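Deoxyribodipyrimidine photo-lyase (Oryza sativa Japonica Group, PDB 3UMV) repairs ultraviolet-damaged DNA by using light and a bound FAD cofactor to split cyclobutane pyrimidine dimers back into two pyrimidines. Local coordinates at residues 95-98 with 99-102; 218-222 with 223-227. All blocks are in the same frame, centred on the assembly; numbering follows the deposited sequence. Where two conformers were deposited one is given.

How the interactions relate
Interaction 1 is two turns within helix 87-106, in the alpha/beta part of the enzyme; interaction 2 is the start of helix 222-231, farther from the centre of the chain. Both are partly buried, and the two helices pack against each other and touch strand 111-114. In 95-102 the backbone bonds to itself, with leucines inward and arginines outward. In 218-227 the Asp-221 carboxylate caps the first turn, while two bound ureas accept from N-H groups of Glu-218 and Asp-221 in the lead-in. The contacts meet where Arg-98 NH2 lies 2.8 Å from Asp-223 OD1 in a salt bridge, and Ala-101 CB packs 3.7 Å from Trp-222 CZ2.

Interaction 1: 95-98 with 99-102; sequences RGLR and RLAA
Two successive turns of alpha-helix 87-106, the crossover helix of a beta-alpha-beta unit between strands 70-75 and 111-114, meet here through Leu-97 and Leu-100 and through their backbone. Three i to i+4 bonds are sound: Leu-100 N to Gly-96 O at 3.1 Å, Ala-101 N to Leu-97 O at 2.8 Å and Ala-102 N to Arg-98 O at 3.2 Å. The one from Arg-99 N to Arg-95 O, at 3.4 Å, is weak. On the buried side, Leu-97 CD2 and Leu-100 CD1 come within 4.4 Å, a loose apolar touch three residues apart. Ala-101 sets its CB 3.4 Å from Leu-97 O. The arginines part company beyond their first carbons. Arg-98 runs extended from CG to NE, with CG swung away from its own N (chi1 173°), and its NH2 reaches Asp-223 in a salt bridge. Arg-99, in the conformer given, bends at chi2 and chi3; its CG passes 3.5 Å from Arg-95 O and its NH2 pairs with Glu-247. Arg-95, itself extended, pairs with Glu-238 through NE. Leu-97, Leu-100 and Ala-101 rest on Phe-111 of strand 111-114, while Leu-97, Arg-98 and Ala-101 also touch Trp-222 on helix 222-231.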
# COMPACT_ATOMS: atom_id res chain seq x y z
N ARG A 95 1.74 -4.66 -15.62
CA ARG A 95 2.52 -3.81 -16.51
C ARG A 95 3.77 -3.30 -15.79
O ARG A 95 4.82 -3.15 -16.41
CB ARG A 95 1.66 -2.65 -17.05
CG ARG A 95 0.43 -3.14 -17.80
CD ARG A 95 -0.25 -2.02 -18.59
NE ARG A 95 -1.54 -2.47 -19.09
CZ ARG A 95 -1.71 -3.19 -20.20
NH1 ARG A 95 -0.67 -3.55 -20.95
NH2 ARG A 95 -2.93 -3.56 -20.57
N GLY A 96 3.66 -3.06 -14.48
CA GLY A 96 4.83 -2.72 -13.68
C GLY A 96 5.86 -3.84 -13.60
O GLY A 96 7.07 -3.60 -13.69
N LEU A 97 5.37 -5.07 -13.46
CA LEU A 97 6.25 -6.23 -13.36
C LEU A 97 6.91 -6.55 -14.70
O LEU A 97 8.03 -7.05 -14.73
CB LEU A 97 5.48 -7.46 -12.86
CG LEU A 97 5.30 -7.68 -11.37
CD1 LEU A 97 4.85 -9.12 -11.14
CD2 LEU A 97 6.59 -7.39 -10.63
N ARG A 98 6.22 -6.25 -15.80
CA ARG A 98 6.80 -6.42 -17.13
C ARG A 98 8.06 -5.56 -17.28
O ARG A 98 9.07 -6.01 -17.83
CB ARG A 98 5.76 -6.06 -18.20
CG ARG A 98 6.29 -6.05 -19.62
CD ARG A 98 5.17 -5.70 -20.58
NE ARG A 98 5.39 -6.28 -21.89
CZ ARG A 98 4.43 -6.38 -22.80
NH1 ARG A 98 4.67 -6.93 -23.98
NH2 ARG A 98 3.21 -5.93 -22.50
N ARG A 99 7.98 -4.32 -16.80
CA ARG A 99 9.11 -3.40 -16.81
C ARG A 99 10.24 -3.91 -15.92
O ARG A 99 11.41 -3.91 -16.31
CB ARG A 99 8.67 -2.01 -16.34
CG ARG A 99 7.71 -1.29 -17.28
CD ARG A 99 8.35 -1.07 -18.64
NE ARG A 99 9.67 -0.46 -18.51
CZ ARG A 99 9.90 0.85 -18.54
NH1 ARG A 99 8.90 1.70 -18.70
NH2 ARG A 99 11.14 1.30 -18.41
N LEU A 100 9.87 -4.35 -14.72
CA LEU A 100 10.85 -4.87 -13.76
C LEU A 100 11.58 -6.10 -14.31
O LEU A 100 12.81 -6.23 -14.17
CB LEU A 100 10.15 -5.20 -12.44
CG LEU A 100 11.03 -5.66 -11.27
CD1 LEU A 100 10.41 -5.31 -9.92
CD2 LEU A 100 11.27 -7.14 -11.36
N ALA A 101 10.84 -6.99 -14.96
CA ALA A 101 11.43 -8.18 -15.55
C ALA A 101 12.47 -7.78 -16.60
O ALA A 101 13.52 -8.41 -16.72
CB ALA A 101 10.35 -9.07 -16.16
N ALA A 102 12.19 -6.72 -17.35
CA ALA A 102 13.12 -6.22 -18.36
C ALA A 102 14.39 -5.66 -17.72
O ALA A 102 15.49 -5.91 -18.18
CB ALA A 102 12.46 -5.16 -19.24

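Interaction 2: 218-222 with 223-227; sequences EGVDW and DALIA. With URE (urea), chain L; URE (urea), chain N.
Asp-221 OD2 takes the N-H of Ala-224 at 2.9 Å, from above the carboxylate plane, 43° out of it. The acid's CG is turned away from its own N and lies beside the carbonyl carbon (chi1 -173°), which folds the carboxylate back over the first turn, with OD2 also 3.5 Å from Ala-224 CB. A water donates to this same oxygen and to Asp-223 OD2, bridging two acids whose like charges probably gain from it; Asp-223 also has Arg-98 as a salt-bridge partner. This is an N-cap: Asp-221 closes the start of helix 222-231, its side chain serving an N-H that has no preceding turn to bond to, and its negative charge probably suits the positive end of the helix dipole. The regular backbone pattern follows at once, with Leu-225 N on Asp-221 O at 3.0 Å and Ile-226 N on Trp-222 O at 2.8 Å. Leu-225 CD2 touches both Val-220 CG1, at 4.1 Å, and Trp-222 CE3, at 4.2 Å, and Val-220 CG1 lies over one face of the indole, toward its rim. Leu-113 of strand 111-114 touches all three of these side chains. Ile-226 lays its CG1 3.2 Å from Trp-222 O. The chain L urea lies at the helix start, accepting from Asp-221 N at 2.9 Å and giving a weak bond back to Asp-221 O; the chain N urea, farther back in the loop, accepts from Glu-218 N. Farther out, helix 87-106 meets this turn, with Leu-94 and Arg-95 against Ile-226.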
# COMPACT_ATOMS: atom_id res chain seq x y z
N GLU A 218 11.15 -19.64 -16.88
CA GLU A 218 10.38 -19.84 -18.11
C GLU A 218 10.03 -18.48 -18.70
O GLU A 218 9.76 -17.53 -17.97
CB GLU A 218 9.12 -20.63 -17.80
CG GLU A 218 9.40 -21.93 -17.06
CD GLU A 218 8.33 -22.98 -17.27
OE1 GLU A 218 8.68 -24.15 -17.51
OE2 GLU A 218 7.13 -22.63 -17.17
N GLY A 219 10.02 -18.38 -20.03
CA GLY A 219 9.71 -17.13 -20.68
C GLY A 219 8.23 -16.79 -20.59
O GLY A 219 7.38 -17.66 -20.70
N VAL A 220 7.93 -15.51 -20.38
CA VAL A 220 6.55 -15.06 -20.28
C VAL A 220 6.13 -14.29 -21.52
O VAL A 220 6.87 -13.43 -22.00
CB VAL A 220 6.38 -14.14 -19.06
CG1 VAL A 220 4.94 -13.66 -18.96
CG2 VAL A 220 6.81 -14.85 -17.79
N ASP A 221 4.94 -14.59 -22.03
CA ASP A 221 4.30 -13.72 -23.00
C ASP A 221 3.41 -12.75 -22.23
O ASP A 221 2.29 -13.09 -21.87
CB ASP A 221 3.47 -14.52 -24.01
CG ASP A 221 2.92 -13.65 -25.15
OD1 ASP A 221 3.03 -14.07 -26.32
OD2 ASP A 221 2.38 -12.55 -24.89
N TRP A 222 3.94 -11.57 -21.95
CA TRP A 222 3.25 -10.61 -21.08
C TRP A 222 1.93 -10.11 -21.65
O TRP A 222 0.95 -9.96 -20.92
CB TRP A 222 4.17 -9.44 -20.75
CG TRP A 222 5.32 -9.82 -19.86
CD1 TRP A 222 6.57 -10.21 -20.25
CD2 TRP A 222 5.32 -9.84 -18.43
NE1 TRP A 222 7.35 -10.48 -19.15
CE2 TRP A 222 6.60 -10.25 -18.02
CE3 TRP A 222 4.36 -9.55 -17.45
CZ2 TRP A 222 6.95 -10.39 -16.67
CZ3 TRP A 222 4.71 -9.68 -16.12
CH2 TRP A 222 6.00 -10.10 -15.74
N ASP A 223 1.88 -9.85 -22.96
CA ASP A 223 0.62 -9.47 -23.58
C ASP A 223 -0.48 -10.53 -23.38
O ASP A 223 -1.61 -10.19 -23.02
CB ASP A 223 0.82 -9.13 -25.06
CG ASP A 223 1.58 -7.81 -25.26
OD1 ASP A 223 1.38 -6.87 -24.45
OD2 ASP A 223 2.37 -7.70 -26.22
N ALA A 224 -0.13 -11.81 -23.54
CA ALA A 224 -1.11 -12.88 -23.34
C ALA A 224 -1.52 -12.98 -21.88
O ALA A 224 -2.69 -13.12 -21.57
CB ALA A 224 -0.56 -14.19 -23.79
N LEU A 225 -0.53 -12.93 -20.99
CA LEU A 225 -0.79 -13.00 -19.54
C LEU A 225 -1.67 -11.86 -19.05
O LEU A 225 -2.65 -12.08 -18.34
CB LEU A 225 0.53 -13.03 -18.77
CG LEU A 225 0.37 -12.91 -17.26
CD1 LEU A 225 -0.32 -14.15 -16.71
CD2 LEU A 225 1.72 -12.69 -16.60
N ILE A 226 -1.32 -10.64 -19.41
CA ILE A 226 -2.12 -9.49 -19.00
C ILE A 226 -3.56 -9.60 -19.49
O ILE A 226 -4.50 -9.39 -18.73
CB ILE A 226 -1.50 -8.18 -19.46
CG1 ILE A 226 -0.20 -7.94 -18.69
CG2 ILE A 226 -2.48 -7.01 -19.25
CD1 ILE A 226 0.69 -6.89 -19.27
N ALA A 227 -3.75 -9.96 -20.76
CA ALA A 227 -5.10 -10.11 -21.29
C ALA A 227 -5.87 -11.19 -20.53
O ALA A 227 -7.04 -11.00 -20.20
CB ALA A 227 -5.07 -10.42 -22.78
C URE L . 2.06 -17.15 -21.33
O URE L . 3.26 -16.92 -21.40
N1 URE L . 1.62 -18.38 -21.42
N2 URE L . 1.22 -16.16 -21.17
C URE N . 9.01 -20.45 -13.97
O URE N . 9.70 -19.54 -14.39
N1 URE N . 7.74 -20.24 -13.73
N2 URE N . 9.53 -21.63 -13.75
O HOH W 1 4.07 -10.10 -25.58